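Beta-xylanase (Roseburia intestinalis L1-82, PDB 6SGF) probably hydrolyses internal beta-1,4-xylosidic linkages in xylans as a family 10 xylanase, of which this chain is the xylan-binding module CBM86. Local coordinates at residues Gln40-Leu45 with Ala103-Gly108; Ile49-Val54 with Ile96-Asp101; Ala62-Pro67 with Ala119-Val124. All blocks are in the same frame, centred on the assembly; numbering follows the deposited sequence.

Interaction 1. Residues Gln40-Leu45 with Ala103-Gly108; sequences QVKWTL and AIDAVG. With XYP (beta-D-xylopyranose), chain H.
W43 and V107 face each other as an antiparallel hydrogen-bonded pair: W43 N gives its hydrogen to V107 O at 2.8 Å, and V107 N bonds to W43 O at 3.0 Å. One step along, L45 N reaches D105 O at 3.1 Å. On the face carrying K42, T44 and A106 the packing is tight, with K42 CE only 3.4 Å from A106 CB. K42 is fully extended, its CG trans to the backbone N (chi1 172°), which carries the amine past A106 to the neighbourhood of D105. There a water accepts from K42 NZ at 2.9 Å and donates to D105 OD2 at 2.6 Å, so the charges meet through solvent; K42 also makes a cation-pi contact with Y73. Behind the sheet, V41 CG1 covers one face of the W43 ring, and L45 CD1 packs on I104 CG2. Q40 NE2, at the end of the pairing, donates a nearly straight bond (169°) to xylose O2 at 3.0 Å. Its OE1 takes a bond from K71 NZ, which also hydrogen-bonds the xylose; both residues line the glycan pocket. With an alanine in place of Q40, xylose O2 would probably lose this donor, and K71 would be freer to turn away. The contact thus joins an apolar underside of W43, V107 and L45 to a polar face where, of these two segments, only the Q40 amide bonds the xylose, while K42 NZ is engaged by water and Y73.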
loop_
_atom_site.group_PDB
_atom_site.type_symbol
_atom_site.label_atom_id
_atom_site.label_comp_id
_atom_site.label_asym_id
_atom_site.label_seq_id
_atom_site.Cartn_x
_atom_site.Cartn_y
_atom_site.Cartn_z
ATOM N N GLN B 40 11.018 -1.817 19.094
ATOM C CA GLN B 40 10.107 -1.024 18.284
ATOM C C GLN B 40 10.849 -0.374 17.116
ATOM O O GLN B 40 12.092 -0.326 17.063
ATOM C CB GLN B 40 9.421 0.046 19.124
ATOM C CG GLN B 40 10.399 1.087 19.589
ATOM C CD GLN B 40 9.772 2.071 20.552
ATOM O OE1 GLN B 40 8.821 2.783 20.217
ATOM N NE2 GLN B 40 10.298 2.108 21.754
ATOM N N VAL B 41 10.047 0.146 16.177
ATOM C CA VAL B 41 10.540 0.907 15.034
ATOM C C VAL B 41 9.743 2.192 14.966
ATOM O O VAL B 41 8.553 2.214 15.301
ATOM C CB VAL B 41 10.408 0.133 13.708
ATOM C CG1 VAL B 41 10.977 0.944 12.538
ATOM C CG2 VAL B 41 11.102 -1.181 13.804
ATOM N N LYS B 42 10.405 3.267 14.574
ATOM C CA LYS B 42 9.776 4.558 14.364
ATOM C C LYS B 42 10.068 4.988 12.934
ATOM O O LYS B 42 11.221 4.957 12.518
ATOM C CB LYS B 42 10.303 5.600 15.348
ATOM C CG LYS B 42 9.814 7.002 15.036
ATOM C CD LYS B 42 10.422 8.030 16.019
ATOM C CE LYS B 42 9.946 9.419 15.732
ATOM N NZ LYS B 42 10.519 10.436 16.679
ATOM N N TRP B 43 9.025 5.349 12.176
ATOM C CA TRP B 43 9.182 5.809 10.805
ATOM C C TRP B 43 8.760 7.271 10.659
ATOM O O TRP B 43 7.702 7.670 11.155
ATOM C CB TRP B 43 8.337 5.001 9.830
ATOM C CG TRP B 43 8.630 3.571 9.631
ATOM C CD1 TRP B 43 9.422 3.018 8.666
ATOM C CD2 TRP B 43 8.064 2.491 10.364
ATOM N NE1 TRP B 43 9.407 1.636 8.780
ATOM C CE2 TRP B 43 8.571 1.295 9.808
ATOM C CE3 TRP B 43 7.189 2.416 11.457
ATOM C CZ2 TRP B 43 8.215 0.052 10.287
ATOM C CZ3 TRP B 43 6.847 1.179 11.940
ATOM C CH2 TRP B 43 7.349 0.009 11.353
ATOM N N THR B 44 9.533 8.034 9.887
ATOM C CA THR B 44 9.190 9.400 9.549
ATOM C C THR B 44 8.248 9.438 8.351
ATOM O O THR B 44 8.381 8.652 7.407
ATOM C CB THR B 44 10.455 10.210 9.219
ATOM O OG1 THR B 44 11.425 10.061 10.272
ATOM C CG2 THR B 44 10.087 11.706 9.060
ATOM N N LEU B 45 7.294 10.356 8.401
ATOM C CA LEU B 45 6.381 10.538 7.283
ATOM C C LEU B 45 7.043 11.409 6.216
ATOM O O LEU B 45 7.862 12.269 6.537
ATOM C CB LEU B 45 5.092 11.181 7.760
ATOM C CG LEU B 45 4.248 10.413 8.789
ATOM C CD1 LEU B 45 2.978 11.244 8.989
ATOM C CD2 LEU B 45 3.983 8.989 8.307
ATOM N N ALA B 103 1.936 18.660 14.874
ATOM C CA ALA B 103 1.890 17.923 13.622
ATOM C C ALA B 103 2.321 16.479 13.843
ATOM O O ALA B 103 3.182 16.200 14.688
ATOM C CB ALA B 103 2.784 18.564 12.569
ATOM N N ILE B 104 1.704 15.564 13.104
ATOM C CA ILE B 104 2.141 14.173 13.114
ATOM C C ILE B 104 3.398 14.110 12.273
ATOM O O ILE B 104 3.355 14.395 11.075
ATOM C CB ILE B 104 1.067 13.227 12.559
ATOM C CG1 ILE B 104 -0.213 13.339 13.374
ATOM C CG2 ILE B 104 1.633 11.778 12.515
ATOM C CD1 ILE B 104 -1.415 12.699 12.705
ATOM N N ASP B 105 4.509 13.713 12.883
ATOM C CA ASP B 105 5.772 13.613 12.171
ATOM C C ASP B 105 6.220 12.172 11.965
ATOM O O ASP B 105 7.094 11.923 11.123
ATOM C CB ASP B 105 6.884 14.366 12.926
ATOM C CG ASP B 105 7.110 13.839 14.356
ATOM O OD1 ASP B 105 6.130 13.509 15.053
ATOM O OD2 ASP B 105 8.273 13.777 14.801
ATOM N N ALA B 106 5.632 11.217 12.677
ATOM C CA ALA B 106 6.113 9.842 12.625
ATOM C C ALA B 106 5.042 8.896 13.155
ATOM O O ALA B 106 4.090 9.315 13.816
ATOM C CB ALA B 106 7.402 9.665 13.435
ATOM N N VAL B 107 5.235 7.602 12.861
ATOM C CA VAL B 107 4.439 6.508 13.413
ATOM C C VAL B 107 5.384 5.398 13.859
ATOM O O VAL B 107 6.570 5.387 13.525
ATOM C CB VAL B 107 3.412 5.968 12.398
ATOM C CG1 VAL B 107 2.426 7.091 12.015
ATOM C CG2 VAL B 107 4.101 5.378 11.193
ATOM N N GLY B 108 4.861 4.471 14.663
ATOM C CA GLY B 108 5.687 3.399 15.169
ATOM C C GLY B 108 4.900 2.130 15.459
ATOM O O GLY B 108 3.670 2.148 15.605
HETATM C C1 XYP H . 9.772 2.463 25.884
HETATM C C2 XYP H . 8.635 2.650 24.877
HETATM C C3 XYP H . 7.355 2.869 25.605
HETATM C C4 XYP H . 7.126 1.848 26.695
HETATM C C5 XYP H . 8.310 1.713 27.663
HETATM O O2 XYP H . 8.996 3.705 23.983
HETATM O O3 XYP H . 6.274 2.787 24.631
HETATM O O4 XYP H . 5.952 2.269 27.408
HETATM O O5 XYP H . 9.473 1.362 26.846
HETATM O O HOH W 1 8.597 12.609 17.063
#

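Interaction 2. Residues Ile49-Val54 with Ile96-Asp101; sequences IEMSQV and INPSGD
M51 and P98 meet obliquely where two turns of the beta-sandwich come together: the short 3-10 turn 51-53, which links strand 40-50 to strand 54-62, and the loop 96-101, which leads from strand 93-96 to strand 103-110. The turn holds itself by two backbone bonds of its own, Q53 N to E50 O and V54 N to M51 O. No direct hydrogen bond crosses the contact, which is carried by side-chain shape.

M51 does most of the work. Its CG stands trans to the backbone N (chi1 166°), and the chain then bends twice the same way (chi2 81°, chi3 83°), curling along the loop backbone. As a result CG, SD and CE each meet a different loop residue: CG lies close to G100 O at 3.0 Å, SD sits 3.8 Å from P98 CB, and CE rests 3.6 Å from S99 O. V54 comes at the proline from another direction, its side chain at about a right angle to the ring, with CG1 3.9 Å from P98 CG. P98 is therefore gripped by a sulfur and a methyl group, while V54 also packs on I104 and L130 of the interior.

The loop backbone suits this path. At the G100 backbone angles a CB would collide with the carbonyl oxygen of S99, which calls for glycine. N83 OD1 accepts from S99 N, N74 ND2 donates to D101 O, and both asparagines also touch M51. One water lies between the turns, donating to M51 O at 2.8 Å and to P98 O at 3.1 Å, though perhaps not to both at once.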
loop_
_atom_site.group_PDB
_atom_site.type_symbol
_atom_site.label_atom_id
_atom_site.label_comp_id
_atom_site.label_asym_id
_atom_site.label_seq_id
_atom_site.Cartn_x
_atom_site.Cartn_y
_atom_site.Cartn_z
ATOM N N ILE B 49 1.641 16.124 8.821
ATOM C CA ILE B 49 0.211 16.344 8.726
ATOM C C ILE B 49 -0.185 16.920 10.071
ATOM O O ILE B 49 0.240 16.406 11.111
ATOM C CB ILE B 49 -0.532 15.022 8.460
ATOM C CG1 ILE B 49 0.061 14.335 7.221
ATOM C CG2 ILE B 49 -1.994 15.245 8.348
ATOM C CD1 ILE B 49 -0.225 12.833 7.118
ATOM N N GLU B 50 -0.920 18.021 10.050
ATOM C CA GLU B 50 -1.359 18.636 11.287
ATOM C C GLU B 50 -2.267 17.688 12.035
ATOM O O GLU B 50 -3.246 17.160 11.498
ATOM C CB GLU B 50 -2.102 19.940 11.011
ATOM C CG GLU B 50 -1.248 21.056 10.430
ATOM C CD GLU B 50 -0.080 21.400 11.306
ATOM O OE1 GLU B 50 -0.262 21.413 12.546
ATOM O OE2 GLU B 50 1.018 21.636 10.758
ATOM N N MET B 51 -1.987 17.545 13.311
ATOM C CA MET B 51 -2.809 16.667 14.109
ATOM C C MET B 51 -4.281 17.078 14.088
ATOM O O MET B 51 -5.141 16.197 14.042
ATOM C CB MET B 51 -2.323 16.653 15.552
ATOM C CG MET B 51 -3.332 16.021 16.513
ATOM S SD MET B 51 -3.056 14.260 16.300
ATOM C CE MET B 51 -1.673 14.042 17.386
ATOM N N SER B 52 -4.607 18.377 14.189
ATOM C CA SER B 52 -6.032 18.710 14.306
ATOM C C SER B 52 -6.815 18.322 13.060
ATOM O O SER B 52 -8.053 18.359 13.092
ATOM C CB SER B 52 -6.329 20.187 14.551
ATOM O OG SER B 52 -6.624 20.869 13.309
ATOM N N GLN B 53 -6.135 18.038 11.927
ATOM C CA GLN B 53 -6.841 17.695 10.690
ATOM C C GLN B 53 -7.151 16.206 10.554
ATOM O O GLN B 53 -7.843 15.818 9.611
ATOM C CB GLN B 53 -6.056 18.048 9.402
ATOM C CG GLN B 53 -5.494 19.440 9.222
ATOM C CD GLN B 53 -4.548 19.497 8.001
ATOM O OE1 GLN B 53 -4.777 20.243 7.049
ATOM N NE2 GLN B 53 -3.485 18.687 8.034
ATOM N N VAL B 54 -6.638 15.346 11.431
ATOM C CA VAL B 54 -6.671 13.904 11.194
ATOM C C VAL B 54 -7.782 13.264 12.009
ATOM O O VAL B 54 -7.849 13.437 13.235
ATOM C CB VAL B 54 -5.313 13.260 11.533
ATOM C CG1 VAL B 54 -5.390 11.754 11.381
ATOM C CG2 VAL B 54 -4.228 13.823 10.640
ATOM N N ILE B 96 -6.219 3.943 14.810
ATOM C CA ILE B 96 -6.053 4.813 15.968
ATOM C C ILE B 96 -6.713 6.141 15.622
ATOM O O ILE B 96 -6.464 6.697 14.547
ATOM C CB ILE B 96 -4.572 5.033 16.316
ATOM C CG1 ILE B 96 -3.938 3.750 16.846
ATOM C CG2 ILE B 96 -4.434 6.138 17.367
ATOM C CD1 ILE B 96 -2.433 3.890 16.984
ATOM N N ASN B 97 -7.514 6.678 16.539
ATOM C CA ASN B 97 -8.064 8.008 16.322
ATOM C C ASN B 97 -7.268 8.991 17.182
ATOM O O ASN B 97 -7.522 9.089 18.389
ATOM C CB ASN B 97 -9.545 8.030 16.688
ATOM C CG ASN B 97 -10.352 7.006 15.884
ATOM O OD1 ASN B 97 -10.707 5.927 16.367
ATOM N ND2 ASN B 97 -10.596 7.331 14.634
ATOM N N PRO B 98 -6.296 9.704 16.625
ATOM C CA PRO B 98 -5.355 10.481 17.442
ATOM C C PRO B 98 -5.907 11.837 17.857
ATOM O O PRO B 98 -6.833 12.371 17.262
ATOM C CB PRO B 98 -4.174 10.678 16.482
ATOM C CG PRO B 98 -4.873 10.879 15.173
ATOM C CD PRO B 98 -6.036 9.906 15.179
ATOM N N SER B 99 -5.299 12.403 18.892
ATOM C CA SER B 99 -5.718 13.710 19.379
ATOM C C SER B 99 -4.505 14.414 19.963
ATOM O O SER B 99 -3.563 13.776 20.434
ATOM C CB SER B 99 -6.857 13.636 20.418
ATOM O OG SER B 99 -6.616 12.711 21.469
ATOM N N GLY B 100 -4.556 15.743 19.955
ATOM C CA GLY B 100 -3.583 16.586 20.612
ATOM C C GLY B 100 -3.098 17.698 19.697
ATOM O O GLY B 100 -3.726 18.023 18.688
ATOM N N ASP B 101 -1.957 18.286 20.035
ATOM C CA ASP B 101 -1.480 19.468 19.336
ATOM C C ASP B 101 -0.365 19.136 18.354
ATOM O O ASP B 101 0.219 18.052 18.365
ATOM C CB ASP B 101 -1.014 20.519 20.346
ATOM C CG ASP B 101 -2.183 21.203 21.046
ATOM O OD1 ASP B 101 -3.284 21.236 20.449
ATOM O OD2 ASP B 101 -2.012 21.708 22.183
HETATM O O HOH W 2 -7.018 15.109 15.854
#

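Interaction 3. Residues Ala62-Pro67 with Ala119-Val124; sequences ADQKVP and ATVSLV. With CD (cadmium ion), chain N.
D63 binds a cadmium ion through OD1 at 2.4 Å, and D27 of the second subunit supplies a further carboxylate oxygen to the same metal. The metal-bound D63 OD1 has a second cationic neighbour, K65 NZ, in a salt bridge of 3.5 Å. D63 OD2, the other branch, accepts a hydrogen bond from a water that also hydrogen-bonds S122 OG, linking the carboxylate back to strand 119-130.

The backbone pairing lies beneath these charges. A62 N donates to S122 O at 2.9 Å and S122 N to A62 O at 2.9 Å, an antiparallel hydrogen-bonded pair. The next bond is K65 N to T120 O, also 2.9 Å, so the chain spends one residue more than a regular strand would. The left-handed backbone of D63 (phi 53°, psi 42°) is consistent with that extra residue, and a water fills in between D63 O and T120 OG1.

Q64 turns to the other side. Its CG is trans to the backbone N (chi1 -175°), and CB lies alongside V121 CG2 at 3.8 Å, both side chains pointing the same way. The amide beyond is fully engaged: NE2 donates to V66 O at 3.0 Å, nearly in the amide plane, and to L88 O, while OE1 accepts from Y94 OH. Apolar packing closes the two ends, V66 CB against A119 CB at 4.0 Å and A62 CB against V124 CG2. K65 crosses T120 obliquely, its CG beside OG1, before its amine leads outward to D63.

With a metal ion and an ammonium group beside it, the D63 carboxylate is likely to stay ionised, and in this structure the cadmium it shares with D27 bridges this irregular strand end to the neighbouring subunit.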
loop_
_atom_site.group_PDB
_atom_site.type_symbol
_atom_site.label_atom_id
_atom_site.label_comp_id
_atom_site.label_asym_id
_atom_site.label_seq_id
_atom_site.Cartn_x
_atom_site.Cartn_y
_atom_site.Cartn_z
ATOM N N ALA B 62 0.680 -7.435 7.762
ATOM C CA ALA B 62 0.581 -8.770 7.183
ATOM C C ALA B 62 1.517 -9.693 7.953
ATOM O O ALA B 62 2.480 -9.249 8.562
ATOM C CB ALA B 62 0.906 -8.746 5.679
ATOM N N ASP B 63 1.203 -10.985 7.930
ATOM C CA ASP B 63 2.023 -12.016 8.574
ATOM C C ASP B 63 2.305 -11.687 10.041
ATOM O O ASP B 63 3.414 -11.881 10.550
ATOM C CB ASP B 63 3.314 -12.239 7.803
ATOM C CG ASP B 63 3.098 -13.107 6.589
ATOM O OD1 ASP B 63 2.253 -14.022 6.674
ATOM O OD2 ASP B 63 3.763 -12.841 5.589
ATOM N N GLN B 64 1.280 -11.204 10.732
ATOM C CA GLN B 64 1.419 -10.823 12.134
ATOM C C GLN B 64 1.492 -12.075 13.002
ATOM O O GLN B 64 0.559 -12.883 13.022
ATOM C CB GLN B 64 0.245 -9.947 12.571
ATOM C CG GLN B 64 0.383 -9.413 14.011
ATOM C CD GLN B 64 -0.802 -8.555 14.452
ATOM O OE1 GLN B 64 -1.693 -8.252 13.684
ATOM N NE2 GLN B 64 -0.810 -8.193 15.703
ATOM N N LYS B 65 2.597 -12.223 13.729
ATOM C CA LYS B 65 2.831 -13.389 14.565
ATOM C C LYS B 65 2.992 -13.031 16.030
ATOM O O LYS B 65 3.452 -13.876 16.805
ATOM C CB LYS B 65 4.057 -14.169 14.102
ATOM C CG LYS B 65 4.019 -14.560 12.649
ATOM C CD LYS B 65 3.197 -15.746 12.350
ATOM C CE LYS B 65 3.436 -16.167 10.882
ATOM N NZ LYS B 65 2.568 -15.393 9.931
ATOM N N VAL B 66 2.645 -11.806 16.421
ATOM C CA VAL B 66 2.745 -11.347 17.809
ATOM C C VAL B 66 1.772 -10.185 17.984
ATOM O O VAL B 66 1.565 -9.422 17.021
ATOM C CB VAL B 66 4.196 -10.953 18.142
ATOM C CG1 VAL B 66 4.656 -9.816 17.203
ATOM C CG2 VAL B 66 4.333 -10.543 19.615
ATOM N N PRO B 67 1.139 -9.997 19.152
ATOM C CA PRO B 67 0.341 -8.771 19.347
ATOM C C PRO B 67 1.220 -7.533 19.231
ATOM O O PRO B 67 2.389 -7.553 19.620
ATOM C CB PRO B 67 -0.230 -8.925 20.762
ATOM C CG PRO B 67 -0.161 -10.431 21.043
ATOM C CD PRO B 67 1.056 -10.896 20.323
ATOM N N ALA B 119 8.696 -13.537 17.113
ATOM C CA ALA B 119 7.838 -12.355 17.147
ATOM C C ALA B 119 8.145 -11.514 15.915
ATOM O O ALA B 119 9.162 -10.822 15.870
ATOM C CB ALA B 119 8.091 -11.563 18.422
ATOM N N THR B 120 7.288 -11.609 14.901
ATOM C CA THR B 120 7.512 -10.933 13.633
ATOM C C THR B 120 6.183 -10.378 13.129
ATOM O O THR B 120 5.104 -10.867 13.485
ATOM C CB THR B 120 8.150 -11.878 12.581
ATOM O OG1 THR B 120 7.276 -12.969 12.307
ATOM C CG2 THR B 120 9.470 -12.464 13.062
ATOM N N VAL B 121 6.280 -9.354 12.283
ATOM C CA VAL B 121 5.120 -8.759 11.620
ATOM C C VAL B 121 5.654 -7.960 10.437
ATOM O O VAL B 121 6.822 -7.566 10.410
ATOM C CB VAL B 121 4.288 -7.869 12.582
ATOM C CG1 VAL B 121 5.093 -6.623 13.031
ATOM C CG2 VAL B 121 2.993 -7.450 11.916
ATOM N N SER B 122 4.807 -7.743 9.435
ATOM C CA SER B 122 5.134 -6.880 8.304
ATOM C C SER B 122 4.210 -5.677 8.258
ATOM O O SER B 122 2.995 -5.816 8.434
ATOM C CB SER B 122 5.016 -7.645 6.995
ATOM O OG SER B 122 5.896 -8.731 7.008
ATOM N N LEU B 123 4.775 -4.498 7.996
ATOM C CA LEU B 123 3.978 -3.297 7.792
ATOM C C LEU B 123 3.777 -3.104 6.300
ATOM O O LEU B 123 4.755 -3.022 5.554
ATOM C CB LEU B 123 4.642 -2.062 8.409
ATOM C CG LEU B 123 3.922 -0.742 8.110
ATOM C CD1 LEU B 123 2.588 -0.618 8.798
ATOM C CD2 LEU B 123 4.775 0.456 8.445
ATOM N N VAL B 124 2.515 -2.980 5.886
ATOM C CA VAL B 124 2.114 -2.790 4.494
ATOM C C VAL B 124 1.924 -1.325 4.163
ATOM O O VAL B 124 2.425 -0.832 3.148
ATOM C CB VAL B 124 0.810 -3.584 4.223
ATOM C CG1 VAL B 124 0.280 -3.322 2.809
ATOM C CG2 VAL B 124 1.023 -5.065 4.535
HETATM CD CD CD N . 1.363 -15.515 5.066
HETATM O O HOH W 3 5.877 -12.451 10.098
HETATM O O HOH W 4 4.488 -10.165 4.975
HETATM O O HOH W 5 -0.116 -14.753 5.282
#

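Overall arrangement
From the N terminus the chain first lays down 40-45 and then the turn 49-54 on the same strand, followed by the loop 62-67 after strand 54-62. The return runs in a different order: 96-101 closes interaction 2, 103-108 closes interaction 1 shortly after, and 119-124 closes interaction 3 last. Interaction 2 is thus enclosed by interaction 1, and interaction 3 crosses both. The first two touch where I104 N probably bonds to I49 O, within the five-stranded sheet. Interaction 3 belongs to the other sheet, across the chain's centre from interaction 2, and meets interaction 1 in the core, where W43 CH2 packs on L123 CD2.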